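Local coordinates for protein GDSL-esterase (PDB 3HP4) that hydrolyses carboxylic esters as a cold-adapted esterase of the GDSL (SGNH hydrolase) family, with lysophospholipids among its possible substrates, at residues T4-G9 and E63-T68; R57-L62 and V96-A101; N142-D147 and P168-E173; Q20-V25 and P162-Q167; E49-A54 and A76-R81. One frame throughout, in Å; residues are numbered along the deposited sequence.

Contact 1. Residues T4-G9 and E63-T68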
# COMPACT_ATOMS: atom_id res chain seq x y z
N THR A 4 8.02 0.17 13.79
CA THR A 4 8.52 -0.60 12.67
C THR A 4 7.32 -0.99 11.79
O THR A 4 6.43 -1.76 12.24
CB THR A 4 9.20 -1.83 13.21
OG1 THR A 4 10.33 -1.43 14.00
CG2 THR A 4 9.67 -2.72 12.05
N ILE A 5 7.36 -0.54 10.56
CA ILE A 5 6.19 -0.67 9.67
C ILE A 5 6.54 -1.60 8.53
O ILE A 5 7.42 -1.30 7.74
CB ILE A 5 5.80 0.72 9.07
CG1 ILE A 5 5.59 1.72 10.17
CG2 ILE A 5 4.49 0.52 8.25
CD1 ILE A 5 5.28 3.17 9.64
N LEU A 6 5.83 -2.72 8.44
CA LEU A 6 5.93 -3.62 7.28
C LEU A 6 5.06 -3.10 6.17
O LEU A 6 3.83 -2.97 6.37
CB LEU A 6 5.47 -5.02 7.74
CG LEU A 6 5.54 -6.09 6.65
CD1 LEU A 6 7.00 -6.46 6.37
CD2 LEU A 6 4.79 -7.35 7.09
N ILE A 7 5.64 -2.80 5.02
CA ILE A 7 4.94 -2.26 3.84
C ILE A 7 4.59 -3.46 2.97
O ILE A 7 5.51 -4.08 2.37
CB ILE A 7 5.86 -1.25 3.05
CG1 ILE A 7 6.40 -0.15 3.96
CG2 ILE A 7 5.10 -0.60 1.84
CD1 ILE A 7 5.30 0.79 4.52
N LEU A 8 3.32 -3.83 2.90
CA LEU A 8 2.89 -4.99 2.13
C LEU A 8 2.20 -4.44 0.89
O LEU A 8 0.99 -4.25 0.84
CB LEU A 8 1.96 -5.84 2.99
CG LEU A 8 1.66 -7.24 2.46
CD1 LEU A 8 2.89 -8.16 2.66
CD2 LEU A 8 0.43 -7.79 3.20
N GLY A 9 3.04 -4.16 -0.13
CA GLY A 9 2.57 -3.48 -1.36
C GLY A 9 2.83 -4.27 -2.61
O GLY A 9 3.24 -5.44 -2.60
N GLU A 63 6.09 -13.49 11.42
CA GLU A 63 7.03 -14.23 12.26
C GLU A 63 8.43 -13.68 12.08
O GLU A 63 9.21 -13.64 13.06
CB GLU A 63 6.95 -15.69 11.89
CG GLU A 63 7.88 -16.57 12.73
CD GLU A 63 7.70 -18.08 12.45
OE1 GLU A 63 8.62 -18.73 11.91
OE2 GLU A 63 6.61 -18.59 12.75
N GLN A 64 8.81 -13.37 10.85
CA GLN A 64 10.19 -12.94 10.53
C GLN A 64 10.56 -11.65 11.23
O GLN A 64 11.65 -11.49 11.75
CB GLN A 64 10.32 -12.83 9.02
CG GLN A 64 11.67 -12.38 8.48
CD GLN A 64 11.82 -12.51 6.98
OE1 GLN A 64 10.84 -12.72 6.23
NE2 GLN A 64 13.04 -12.36 6.51
N TYR A 65 9.65 -10.65 11.13
CA TYR A 65 9.98 -9.31 11.58
C TYR A 65 9.28 -8.80 12.81
O TYR A 65 9.69 -7.77 13.38
CB TYR A 65 9.75 -8.33 10.44
CG TYR A 65 10.69 -8.59 9.28
CD1 TYR A 65 12.05 -8.54 9.50
CD2 TYR A 65 10.23 -8.88 8.03
CE1 TYR A 65 12.96 -8.80 8.49
CE2 TYR A 65 11.14 -9.14 6.97
CZ TYR A 65 12.48 -9.05 7.22
OH TYR A 65 13.37 -9.33 6.20
N GLU A 66 8.19 -9.49 13.22
CA GLU A 66 7.40 -9.03 14.37
C GLU A 66 7.15 -7.53 14.35
O GLU A 66 7.38 -6.82 15.32
CB GLU A 66 8.03 -9.46 15.69
CG GLU A 66 8.16 -10.99 15.79
CD GLU A 66 8.60 -11.46 17.14
OE1 GLU A 66 8.75 -10.63 18.01
OE2 GLU A 66 8.88 -12.67 17.26
N PRO A 67 6.62 -7.01 13.21
CA PRO A 67 6.43 -5.58 13.11
C PRO A 67 5.40 -5.07 14.10
O PRO A 67 4.42 -5.79 14.42
CB PRO A 67 5.93 -5.39 11.66
CG PRO A 67 5.16 -6.69 11.38
CD PRO A 67 6.05 -7.75 12.07
N THR A 68 5.53 -3.82 14.47
CA THR A 68 4.51 -3.21 15.28
C THR A 68 3.34 -2.64 14.50
O THR A 68 2.27 -2.34 15.02
CB THR A 68 5.16 -2.04 16.13
OG1 THR A 68 5.73 -1.04 15.27
CG2 THR A 68 6.20 -2.54 17.14
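Leu6, on the strand 3-9, points its side chain at the turn that leaves helix 51-65, where Pro67 and Tyr65 receive it. Its CB rests against the pyrrolidine ring, 4.0 Å from Pro67 CB, with Pro67 CG equally near. CG then stands anti to the backbone N (chi1 -179°), which carries the two methyls past the proline. CD1 goes to the tyrosine and comes obliquely to its ring, 4.4 Å from Tyr65 CD2, a loose touch. CD2 leads under the helix itself, where Leu58 and Leu61 pack on it.

Two residues earlier the contact turns polar. Thr4 N donates to the hydroxyl of Thr68 (3.0 Å to OG1, N-H...O 147°). That hydroxyl sits between the backbone N and the carbonyl carbon of its own residue (chi1 60°), and in this position it faces the strand. Thr68 N returns a weak bond to Thr4 O at 3.2 Å, while Pro67 CB lies 3.7 Å from the same carbonyl oxygen. Thr4 turns its own hydroxyl to Asp2.

Beyond Thr68 the chain enters strand 69-73, the parallel neighbour of strand 3-9, and His69 continues the pairing with backbone bonds to Thr4 and Leu6. The threonine hydroxyl thus takes the Thr4 N-H just before the regular pairing begins at His69, while Leu6 and Pro67 make the apolar part of the contact beside it.

Contact 2. Residues R57-L62 and V96-A101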
# COMPACT_ATOMS: atom_id res chain seq x y z
N ARG A 57 1.79 -15.15 2.00
CA ARG A 57 3.12 -14.76 2.49
C ARG A 57 3.11 -14.16 3.89
O ARG A 57 4.16 -14.05 4.54
CB ARG A 57 3.70 -13.71 1.51
CG ARG A 57 4.13 -14.29 0.17
CD ARG A 57 4.33 -13.24 -0.91
NE ARG A 57 5.21 -12.22 -0.40
CZ ARG A 57 4.96 -10.90 -0.40
NH1 ARG A 57 3.85 -10.35 -0.92
NH2 ARG A 57 5.87 -10.15 0.17
N LEU A 58 1.94 -13.69 4.35
CA LEU A 58 1.99 -12.80 5.49
C LEU A 58 2.36 -13.48 6.79
O LEU A 58 3.07 -12.86 7.60
CB LEU A 58 0.63 -12.05 5.61
CG LEU A 58 0.61 -11.07 6.78
CD1 LEU A 58 1.62 -9.94 6.68
CD2 LEU A 58 -0.83 -10.43 6.89
N ASP A 59 1.89 -14.69 7.04
CA ASP A 59 2.26 -15.33 8.30
C ASP A 59 3.77 -15.38 8.47
O ASP A 59 4.30 -15.10 9.55
CB ASP A 59 1.73 -16.77 8.38
CG ASP A 59 0.22 -16.86 8.57
OD1 ASP A 59 -0.41 -15.99 9.17
OD2 ASP A 59 -0.33 -17.90 8.12
N ALA A 60 4.46 -15.78 7.40
CA ALA A 60 5.93 -15.85 7.48
C ALA A 60 6.58 -14.51 7.71
O ALA A 60 7.52 -14.40 8.50
CB ALA A 60 6.47 -16.54 6.26
N LEU A 61 6.07 -13.44 7.05
CA LEU A 61 6.62 -12.11 7.29
C LEU A 61 6.40 -11.62 8.71
O LEU A 61 7.25 -10.99 9.31
CB LEU A 61 6.02 -11.06 6.32
CG LEU A 61 6.39 -11.31 4.89
CD1 LEU A 61 5.44 -10.49 3.97
CD2 LEU A 61 7.81 -10.90 4.65
N LEU A 62 5.22 -11.88 9.28
CA LEU A 62 4.96 -11.46 10.65
C LEU A 62 5.88 -12.20 11.63
O LEU A 62 6.37 -11.58 12.58
CB LEU A 62 3.47 -11.71 11.03
CG LEU A 62 2.47 -10.86 10.21
CD1 LEU A 62 1.06 -11.37 10.50
CD2 LEU A 62 2.59 -9.39 10.58
N VAL A 96 -5.69 -8.17 7.19
CA VAL A 96 -5.79 -7.26 8.34
C VAL A 96 -5.91 -8.04 9.62
O VAL A 96 -5.20 -7.74 10.60
CB VAL A 96 -7.00 -6.33 8.15
CG1 VAL A 96 -7.21 -5.54 9.39
CG2 VAL A 96 -6.76 -5.39 6.93
N LYS A 97 -6.76 -9.05 9.67
CA LYS A 97 -6.97 -9.78 10.91
C LYS A 97 -5.74 -10.56 11.31
O LYS A 97 -5.42 -10.64 12.51
CB LYS A 97 -8.19 -10.69 10.86
CG LYS A 97 -9.44 -9.84 10.81
CD LYS A 97 -10.70 -10.63 10.96
CE LYS A 97 -11.90 -9.71 11.23
NZ LYS A 97 -13.10 -10.55 11.56
N LYS A 98 -4.97 -11.11 10.37
CA LYS A 98 -3.72 -11.80 10.73
C LYS A 98 -2.72 -10.79 11.32
O LYS A 98 -2.06 -11.07 12.33
CB LYS A 98 -3.08 -12.42 9.48
CG LYS A 98 -3.64 -13.70 9.01
CD LYS A 98 -2.83 -14.14 7.75
CE LYS A 98 -3.36 -15.43 7.14
NZ LYS A 98 -3.10 -16.61 7.98
N SER A 99 -2.63 -9.61 10.73
CA SER A 99 -1.74 -8.61 11.27
C SER A 99 -2.13 -8.17 12.68
O SER A 99 -1.27 -8.08 13.58
CB SER A 99 -1.66 -7.40 10.33
OG SER A 99 -1.26 -7.74 9.02
N GLN A 100 -3.42 -7.94 12.89
CA GLN A 100 -3.90 -7.53 14.21
C GLN A 100 -3.70 -8.64 15.23
O GLN A 100 -3.36 -8.36 16.39
CB GLN A 100 -5.39 -7.12 14.10
CG GLN A 100 -5.57 -5.86 13.28
CD GLN A 100 -7.01 -5.51 13.05
OE1 GLN A 100 -7.88 -6.42 13.01
NE2 GLN A 100 -7.32 -4.23 12.89
N ALA A 101 -3.90 -9.90 14.83
CA ALA A 101 -3.70 -11.02 15.75
C ALA A 101 -2.25 -11.13 16.14
O ALA A 101 -1.96 -11.64 17.23
CB ALA A 101 -4.16 -12.31 15.11
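Leu58 and Leu62 of helix 51-65 face Lys98 and Ser99 of helix 85-101 across two nearly parallel helices, whose short segments cross at -19° with their axes 10.2 Å apart.

The apolar part is made by leucine methyls against the flank of the second helix. Leu58 CD2 lies in the notch between two residues, 3.5 Å from Ser99 OG and 4.0 Å from Lys98 CB. One turn on, Leu62 CD1 meets main chain rather than side chain, at 3.6 Å from Lys98 O and 4.0 Å from Ser99 CA. The small size of Ser99 probably helps Leu58 and Leu62 come this near; its hydroxyl is bonded to Leu95 O of its own helix, so the polar atom beside Leu58 has a partner.

The ionic part lies at the outer rim. The lysine chain runs extended and then bends at its last torsion (chi4 -70°), bringing NZ to the oxygens of the Asp59 carboxylate, whose side chain it crosses at about a right angle. NZ approaches OD1 of Asp59 at 3.0 Å on the syn side, 24° out of the carboxylate plane, and adds a weak bond to OD2. A methionine in place of Lys98 would probably leave the Asp59 carboxylate without its charged mate.

Beneath the pair, Leu58 packs on Leu6, and Leu62 and Ser99 on Val70. Two adjacent, nearly parallel helices packed on one face of a parallel sheet are typical of the three-layer alpha/beta/alpha fold of SGNH hydrolases; the salt bridge is a local addition at the rim.

Contact 3. Residues N142-D147 and P168-E173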
# COMPACT_ATOMS: atom_id res chain seq x y z
N ASN A 142 -5.19 7.59 2.33
CA ASN A 142 -5.43 8.11 1.00
C ASN A 142 -4.51 7.45 -0.06
O ASN A 142 -3.36 7.16 0.23
CB ASN A 142 -5.15 9.65 1.00
CG ASN A 142 -5.71 10.35 -0.19
OD1 ASN A 142 -6.82 10.25 -0.53
ND2 ASN A 142 -4.80 11.11 -0.84
N PHE A 143 -5.05 7.24 -1.25
CA PHE A 143 -4.23 6.61 -2.35
C PHE A 143 -3.22 7.64 -2.85
O PHE A 143 -3.59 8.68 -3.39
CB PHE A 143 -5.17 6.23 -3.44
CG PHE A 143 -4.56 5.36 -4.56
CD1 PHE A 143 -3.56 4.46 -4.27
CD2 PHE A 143 -5.07 5.43 -5.84
CE1 PHE A 143 -3.05 3.64 -5.29
CE2 PHE A 143 -4.54 4.57 -6.84
CZ PHE A 143 -3.55 3.71 -6.51
N PHE A 144 -1.93 7.32 -2.75
CA PHE A 144 -0.92 8.28 -3.17
C PHE A 144 -0.85 8.51 -4.64
O PHE A 144 -0.24 9.50 -5.06
CB PHE A 144 0.48 7.92 -2.60
CG PHE A 144 1.04 6.56 -3.00
CD1 PHE A 144 1.44 6.30 -4.31
CD2 PHE A 144 1.21 5.58 -2.03
CE1 PHE A 144 1.99 5.04 -4.62
CE2 PHE A 144 1.78 4.32 -2.36
CZ PHE A 144 2.17 4.08 -3.66
N MET A 145 -1.49 7.68 -5.47
CA MET A 145 -1.46 7.88 -6.92
C MET A 145 -2.41 8.93 -7.43
O MET A 145 -2.33 9.33 -8.57
CB MET A 145 -1.74 6.57 -7.64
CG MET A 145 -0.57 5.58 -7.51
SD MET A 145 1.02 6.17 -8.20
CE MET A 145 0.64 6.41 -9.96
N LEU A 146 -3.39 9.34 -6.61
CA LEU A 146 -4.40 10.26 -7.13
C LEU A 146 -3.86 11.55 -7.70
O LEU A 146 -4.34 12.05 -8.69
CB LEU A 146 -5.42 10.57 -6.02
CG LEU A 146 -6.34 9.38 -5.68
CD1 LEU A 146 -7.07 9.66 -4.32
CD2 LEU A 146 -7.29 9.06 -6.76
N ASP A 147 -2.84 12.08 -7.05
CA ASP A 147 -2.22 13.34 -7.45
C ASP A 147 -1.01 13.13 -8.34
O ASP A 147 -0.28 14.11 -8.62
CB ASP A 147 -1.77 14.12 -6.21
CG ASP A 147 -2.93 14.58 -5.36
OD1 ASP A 147 -4.08 14.44 -5.80
OD2 ASP A 147 -2.68 15.06 -4.24
N PRO A 168 9.91 11.22 -5.07
CA PRO A 168 9.96 12.20 -3.94
C PRO A 168 8.57 12.74 -3.57
O PRO A 168 8.29 13.02 -2.41
CB PRO A 168 10.86 13.34 -4.46
CG PRO A 168 11.63 12.70 -5.55
CD PRO A 168 10.82 11.61 -6.17
N LEU A 169 7.69 12.86 -4.58
CA LEU A 169 6.34 13.32 -4.30
C LEU A 169 5.57 12.30 -3.48
O LEU A 169 4.88 12.62 -2.53
CB LEU A 169 5.61 13.67 -5.62
CG LEU A 169 6.25 14.85 -6.36
CD1 LEU A 169 5.73 14.85 -7.78
CD2 LEU A 169 5.82 16.13 -5.64
N ILE A 170 5.66 11.04 -3.88
CA ILE A 170 5.00 9.97 -3.13
C ILE A 170 5.62 9.88 -1.70
O ILE A 170 4.87 9.73 -0.74
CB ILE A 170 5.12 8.63 -3.83
CG1 ILE A 170 4.36 8.69 -5.18
CG2 ILE A 170 4.54 7.50 -2.97
CD1 ILE A 170 4.66 7.51 -6.07
N ARG A 171 6.95 10.03 -1.57
CA ARG A 171 7.60 10.02 -0.26
C ARG A 171 6.92 11.05 0.61
O ARG A 171 6.60 10.75 1.77
CB ARG A 171 9.05 10.42 -0.45
CG ARG A 171 9.77 10.70 0.89
CD ARG A 171 11.08 11.50 0.67
NE ARG A 171 10.75 12.83 0.17
CZ ARG A 171 11.54 13.57 -0.60
NH1 ARG A 171 12.73 13.12 -0.97
NH2 ARG A 171 11.05 14.71 -1.06
N ASP A 172 6.69 12.25 0.10
CA ASP A 172 6.16 13.29 0.97
C ASP A 172 4.69 13.03 1.33
O ASP A 172 4.25 13.27 2.47
CB ASP A 172 6.35 14.65 0.37
CG ASP A 172 7.84 15.04 0.35
OD1 ASP A 172 8.61 14.51 1.17
OD2 ASP A 172 8.23 15.89 -0.48
N GLU A 173 3.89 12.46 0.42
CA GLU A 173 2.52 12.09 0.78
C GLU A 173 2.48 10.96 1.80
O GLU A 173 1.60 10.88 2.66
CB GLU A 173 1.70 11.66 -0.46
CG GLU A 173 1.45 12.76 -1.44
CD GLU A 173 0.62 12.32 -2.63
OE1 GLU A 173 -0.45 11.65 -2.39
OE2 GLU A 173 1.06 12.68 -3.77
O HOH W 1 -1.93 11.26 -0.23
O HOH W 2 -2.78 11.37 -3.98
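Phe144 and Ile170 bring the two backbones closest, with CA atoms 6.2 Å apart: the first belongs to a type I turn from Phe143 to Leu146, just after the last strand of the sheet, the second to helix 166-183. No direct hydrogen bond joins the segments.

CG2 of Ile170 presses on one face of the Phe144 ring, 3.7 Å from its centroid and 16° off the normal, a CH-pi contact displaced toward CG and CD1. The ring reaches it because CG lies between the backbone N and the carbonyl carbon (chi1 60°). The same phenyl meets Trp24 edge-to-face. A serine in place of Phe144 would probably leave Ile170 without its aromatic floor and Trp24 without its ring partner.

Glu173 extends toward the turn and reaches it through water, in the one of its two conformers described here. One water links its OE1 (2.6 Å) to Asn142 ND2; a second, 2.8 Å from OE1, donates to Phe143 O and accepts from Asp147 N. The contact is thus apolar and direct at its base, polar and water-mediated toward its outer side.

Contact 4. Residues Q20-V25 and P162-Q167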
# COMPACT_ATOMS: atom_id res chain seq x y z
N GLN A 20 16.03 0.25 -6.70
CA GLN A 20 15.37 0.18 -5.40
C GLN A 20 15.64 1.47 -4.60
O GLN A 20 14.69 2.04 -3.98
CB GLN A 20 15.86 -1.06 -4.65
CG GLN A 20 15.38 -1.25 -3.23
CD GLN A 20 16.36 -2.08 -2.40
OE1 GLN A 20 17.50 -2.32 -2.83
NE2 GLN A 20 15.93 -2.52 -1.22
N GLU A 21 16.89 1.95 -4.66
CA GLU A 21 17.27 3.20 -3.97
C GLU A 21 16.60 4.49 -4.50
O GLU A 21 16.66 5.53 -3.84
CB GLU A 21 18.79 3.38 -3.95
CG GLU A 21 19.56 2.19 -3.40
CD GLU A 21 20.02 1.21 -4.49
OE1 GLU A 21 19.35 1.11 -5.56
OE2 GLU A 21 21.06 0.55 -4.27
N GLU A 22 15.98 4.42 -5.68
CA GLU A 22 15.20 5.57 -6.18
C GLU A 22 13.72 5.55 -5.73
O GLU A 22 12.98 6.52 -5.93
CB GLU A 22 15.24 5.62 -7.72
CG GLU A 22 16.63 5.79 -8.28
CD GLU A 22 16.64 5.68 -9.79
OE1 GLU A 22 15.88 4.85 -10.35
OE2 GLU A 22 17.43 6.42 -10.43
N GLY A 23 13.29 4.45 -5.18
CA GLY A 23 11.89 4.29 -4.81
C GLY A 23 11.50 5.05 -3.55
O GLY A 23 12.33 5.32 -2.67
N TRP A 24 10.22 5.36 -3.47
CA TRP A 24 9.77 6.20 -2.39
C TRP A 24 9.99 5.59 -1.02
O TRP A 24 10.19 6.35 -0.07
CB TRP A 24 8.31 6.57 -2.57
CG TRP A 24 7.28 5.50 -2.38
CD1 TRP A 24 6.66 4.77 -3.37
CD2 TRP A 24 6.70 5.06 -1.14
NE1 TRP A 24 5.75 3.91 -2.81
CE2 TRP A 24 5.75 4.05 -1.45
CE3 TRP A 24 6.91 5.41 0.20
CZ2 TRP A 24 5.00 3.40 -0.46
CZ3 TRP A 24 6.16 4.78 1.16
CH2 TRP A 24 5.21 3.78 0.83
N VAL A 25 9.97 4.25 -0.89
CA VAL A 25 10.16 3.67 0.44
C VAL A 25 11.57 3.99 0.93
O VAL A 25 11.75 4.45 2.05
CB VAL A 25 9.83 2.17 0.46
CG1 VAL A 25 10.26 1.57 1.81
CG2 VAL A 25 8.37 1.89 0.17
N PRO A 162 4.35 4.82 -11.76
CA PRO A 162 5.04 6.09 -11.59
C PRO A 162 6.52 5.98 -11.90
O PRO A 162 7.14 4.90 -11.75
CB PRO A 162 4.84 6.43 -10.10
CG PRO A 162 4.42 5.14 -9.47
CD PRO A 162 3.81 4.30 -10.49
N ASN A 163 7.13 7.08 -12.32
CA ASN A 163 8.54 7.08 -12.70
C ASN A 163 9.42 7.61 -11.57
O ASN A 163 8.94 7.78 -10.44
CB ASN A 163 8.75 7.87 -14.01
CG ASN A 163 8.45 9.36 -13.86
OD1 ASN A 163 8.33 9.88 -12.77
ND2 ASN A 163 8.32 10.06 -15.00
N LYS A 164 10.70 7.83 -11.86
CA LYS A 164 11.62 8.28 -10.82
C LYS A 164 11.23 9.64 -10.26
O LYS A 164 11.29 9.87 -9.05
CB LYS A 164 13.06 8.25 -11.35
CG LYS A 164 14.04 9.04 -10.52
CD LYS A 164 15.43 9.09 -11.21
CE LYS A 164 16.45 9.60 -10.23
NZ LYS A 164 17.78 9.78 -10.85
N LYS A 165 10.74 10.53 -11.12
CA LYS A 165 10.36 11.87 -10.68
C LYS A 165 9.19 11.84 -9.71
O LYS A 165 9.03 12.70 -8.84
CB LYS A 165 10.02 12.70 -11.92
CG LYS A 165 9.87 14.18 -11.63
CD LYS A 165 9.58 14.99 -12.91
CE LYS A 165 9.21 16.43 -12.55
NZ LYS A 165 9.07 17.26 -13.77
N ALA A 166 8.33 10.84 -9.85
CA ALA A 166 7.19 10.71 -8.93
C ALA A 166 7.61 10.34 -7.50
O ALA A 166 6.86 10.63 -6.57
CB ALA A 166 6.25 9.67 -9.44
N GLN A 167 8.76 9.70 -7.34
CA GLN A 167 9.07 9.09 -6.04
C GLN A 167 9.22 10.09 -4.88
O GLN A 167 8.69 9.83 -3.82
CB GLN A 167 10.24 8.10 -6.13
CG GLN A 167 10.06 7.07 -7.26
CD GLN A 167 8.92 6.16 -7.02
OE1 GLN A 167 8.78 5.60 -5.91
NE2 GLN A 167 8.04 5.99 -8.03
O HOH W 3 13.38 8.94 -7.26
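A side-chain amide capturing a helix-end N-H forms the centre of this contact: Gln167, in the first turn of helix 166-183, takes the backbone of Trp24, in the first turn of helix 24-34, so that the starts of two helices far apart in sequence are tied together.

Gln167 OE1 accepts from Trp24 N at 2.8 Å, in the carbonyl plane and on a lone pair, though the N-H...O angle is only 139°. The glutamine chain folds back at its second torsion (chi2 -66°), which lets the other end of the amide donate to Asn163 O (3.1 Å from NE2). With both ends engaged, the amide can hardly flip. The same OE1 sits at the edge of the indole, 3.4 Å from Trp24 CD1, and Gln167 CB packs tightly on Glu22 O. Behind it, Asn163 OD1 caps Ala166 N, almost in line with its own C=O bond (171°).

Outward, the contact becomes ionic and wet. The extended side chain of Lys164 crosses that of Glu22 at a slant, bringing CD and CE close to OE2, and NZ makes a long salt bridge to the same oxygen (3.4 Å), while OE1 of that glutamate goes to Gln19 N. A single water donates to both Glu22 O and Lys164 O.

Trp24 NE1 holds Leu12 O, next to the covalently modified residue at position 11. Segment 162-167 directly follows the block that in SGNH hydrolases usually bears the catalytic aspartate and histidine, so the two paired helix starts probably lie beside the active site of this fold.

Contact 5. Residues E49-A54 and A76-R81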
# COMPACT_ATOMS: atom_id res chain seq x y z
N GLU A 49 1.82 -8.29 -7.16
CA GLU A 49 1.17 -8.97 -6.03
C GLU A 49 -0.33 -8.70 -5.99
O GLU A 49 -0.77 -7.59 -6.27
CB GLU A 49 1.82 -8.57 -4.70
CG GLU A 49 1.39 -9.41 -3.53
CD GLU A 49 1.62 -10.87 -3.75
OE1 GLU A 49 0.91 -11.51 -4.54
OE2 GLU A 49 2.53 -11.45 -3.13
N THR A 50 -1.09 -9.72 -5.61
CA THR A 50 -2.54 -9.62 -5.45
C THR A 50 -2.85 -9.80 -3.96
O THR A 50 -2.02 -10.23 -3.15
CB THR A 50 -3.25 -10.73 -6.22
OG1 THR A 50 -2.78 -12.01 -5.72
CG2 THR A 50 -2.98 -10.58 -7.72
N SER A 51 -4.11 -9.55 -3.61
CA SER A 51 -4.53 -9.75 -2.23
C SER A 51 -4.35 -11.22 -1.80
O SER A 51 -3.89 -11.49 -0.68
CB SER A 51 -5.98 -9.28 -2.05
OG SER A 51 -6.90 -10.06 -2.76
N GLY A 52 -4.65 -12.14 -2.71
CA GLY A 52 -4.54 -13.57 -2.34
C GLY A 52 -3.09 -14.00 -2.29
O GLY A 52 -2.71 -14.80 -1.43
N GLY A 53 -2.22 -13.46 -3.14
CA GLY A 53 -0.80 -13.82 -3.05
C GLY A 53 -0.17 -13.34 -1.78
O GLY A 53 0.66 -14.04 -1.13
N ALA A 54 -0.53 -12.14 -1.35
CA ALA A 54 0.02 -11.61 -0.13
C ALA A 54 -0.44 -12.43 1.04
O ALA A 54 0.31 -12.64 2.01
CB ALA A 54 -0.35 -10.12 0.07
N ALA A 76 -4.82 -3.30 -6.39
CA ALA A 76 -4.83 -2.79 -7.75
C ALA A 76 -4.73 -3.92 -8.73
O ALA A 76 -5.39 -3.89 -9.79
CB ALA A 76 -3.64 -1.78 -7.97
N ASN A 77 -3.89 -4.93 -8.50
CA ASN A 77 -3.77 -6.03 -9.46
C ASN A 77 -5.04 -6.83 -9.55
O ASN A 77 -5.44 -7.21 -10.67
CB ASN A 77 -2.50 -6.83 -9.20
CG ASN A 77 -1.28 -6.00 -9.53
OD1 ASN A 77 -1.21 -5.36 -10.59
ND2 ASN A 77 -0.34 -6.00 -8.63
N ASP A 78 -5.71 -7.07 -8.43
CA ASP A 78 -7.00 -7.76 -8.48
C ASP A 78 -7.99 -6.96 -9.34
O ASP A 78 -8.68 -7.52 -10.20
CB ASP A 78 -7.55 -7.91 -7.08
CG ASP A 78 -6.96 -9.07 -6.34
OD1 ASP A 78 -6.35 -10.00 -6.91
OD2 ASP A 78 -7.19 -9.08 -5.13
N GLY A 79 -8.07 -5.65 -9.13
CA GLY A 79 -9.03 -4.81 -9.86
C GLY A 79 -8.69 -4.65 -11.31
O GLY A 79 -9.58 -4.64 -12.17
N LEU A 80 -7.41 -4.51 -11.65
CA LEU A 80 -6.99 -4.47 -13.08
C LEU A 80 -7.31 -5.72 -13.80
O LEU A 80 -7.50 -5.69 -15.01
CB LEU A 80 -5.49 -4.18 -13.16
CG LEU A 80 -5.17 -2.76 -12.73
CD1 LEU A 80 -3.65 -2.58 -12.56
CD2 LEU A 80 -5.73 -1.69 -13.71
N ARG A 81 -7.41 -6.83 -13.10
CA ARG A 81 -7.71 -8.12 -13.67
C ARG A 81 -9.22 -8.44 -13.62
O ARG A 81 -9.67 -9.49 -14.06
CB ARG A 81 -6.83 -9.16 -12.95
CG ARG A 81 -5.34 -8.97 -13.29
CD ARG A 81 -4.45 -9.77 -12.39
NE ARG A 81 -4.42 -11.15 -12.84
CZ ARG A 81 -3.60 -12.08 -12.36
NH1 ARG A 81 -2.72 -11.78 -11.41
NH2 ARG A 81 -3.66 -13.31 -12.85
O HOH W 4 -2.34 -5.35 -5.92
O HOH W 5 -6.24 -12.23 -5.13
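Thr50 and Ser51 at the N-terminus of helix 51-65, where Thr50 is the N-cap, meet Asn77 and Asp78 of helix 76-80 in a buried polar joint beside the active site of this SGNH fold. On the tight side, Asn77 ND2 donates to Glu49 O at 2.9 Å almost straight (176°), the acceptor in the amide plane, the nitrogen above the carbonyl plane. The same ND2 bonds a phosphonate oxygen on the modified residue at position 11, consistent with the oxyanion-hole asparagine of the family, so Glu49 O probably acts from the second shell, helping to fix the amide. A water also donates to Glu49 O and accepts from Asn77 N.

In the conformer described, Asp78 OD2 faces the helix start, where it accepts a hydrogen bond from Ser51 OG at 2.6 Å, nearly in line with its own C-O bond, and a weak one from Ser51 N. Ser51 OG also meets Asn91 ND2, and the helix N-terminus would probably favour the charged carboxylate.

The packing thins toward solvent. A further water spans Gly52 N and Asp78 OD1, and exposed Arg81, with two conformers, merely brushes the threonine methyl: its NH1 lies 3.9 Å from Thr50 CG2.

Helix 51-65 runs through three of the five: contact 5 holds its start beside the active site, contact 2 its middle against helix 85-101, and contact 1 its exit beside strand 3-9. Contacts 1 and 2 share an apolar layer of leucines, and the Arg57–Glu49 salt bridge joins contacts 2 and 5. Contacts 3 and 4 both use helix 166-183 and meet at Trp24; contact 3 lies across the chain's centre from contacts 2 and 5. Contacts 3, 4 and 5 are mostly buried, yet 4 and 5 rely on hydrogen bonds at helix starts. Contacts 1 and 2 are only partly buried: contact 2 has methyls inside and a salt bridge at the rim, contact 1 leucine–proline packing beside threonine hydrogen bonds.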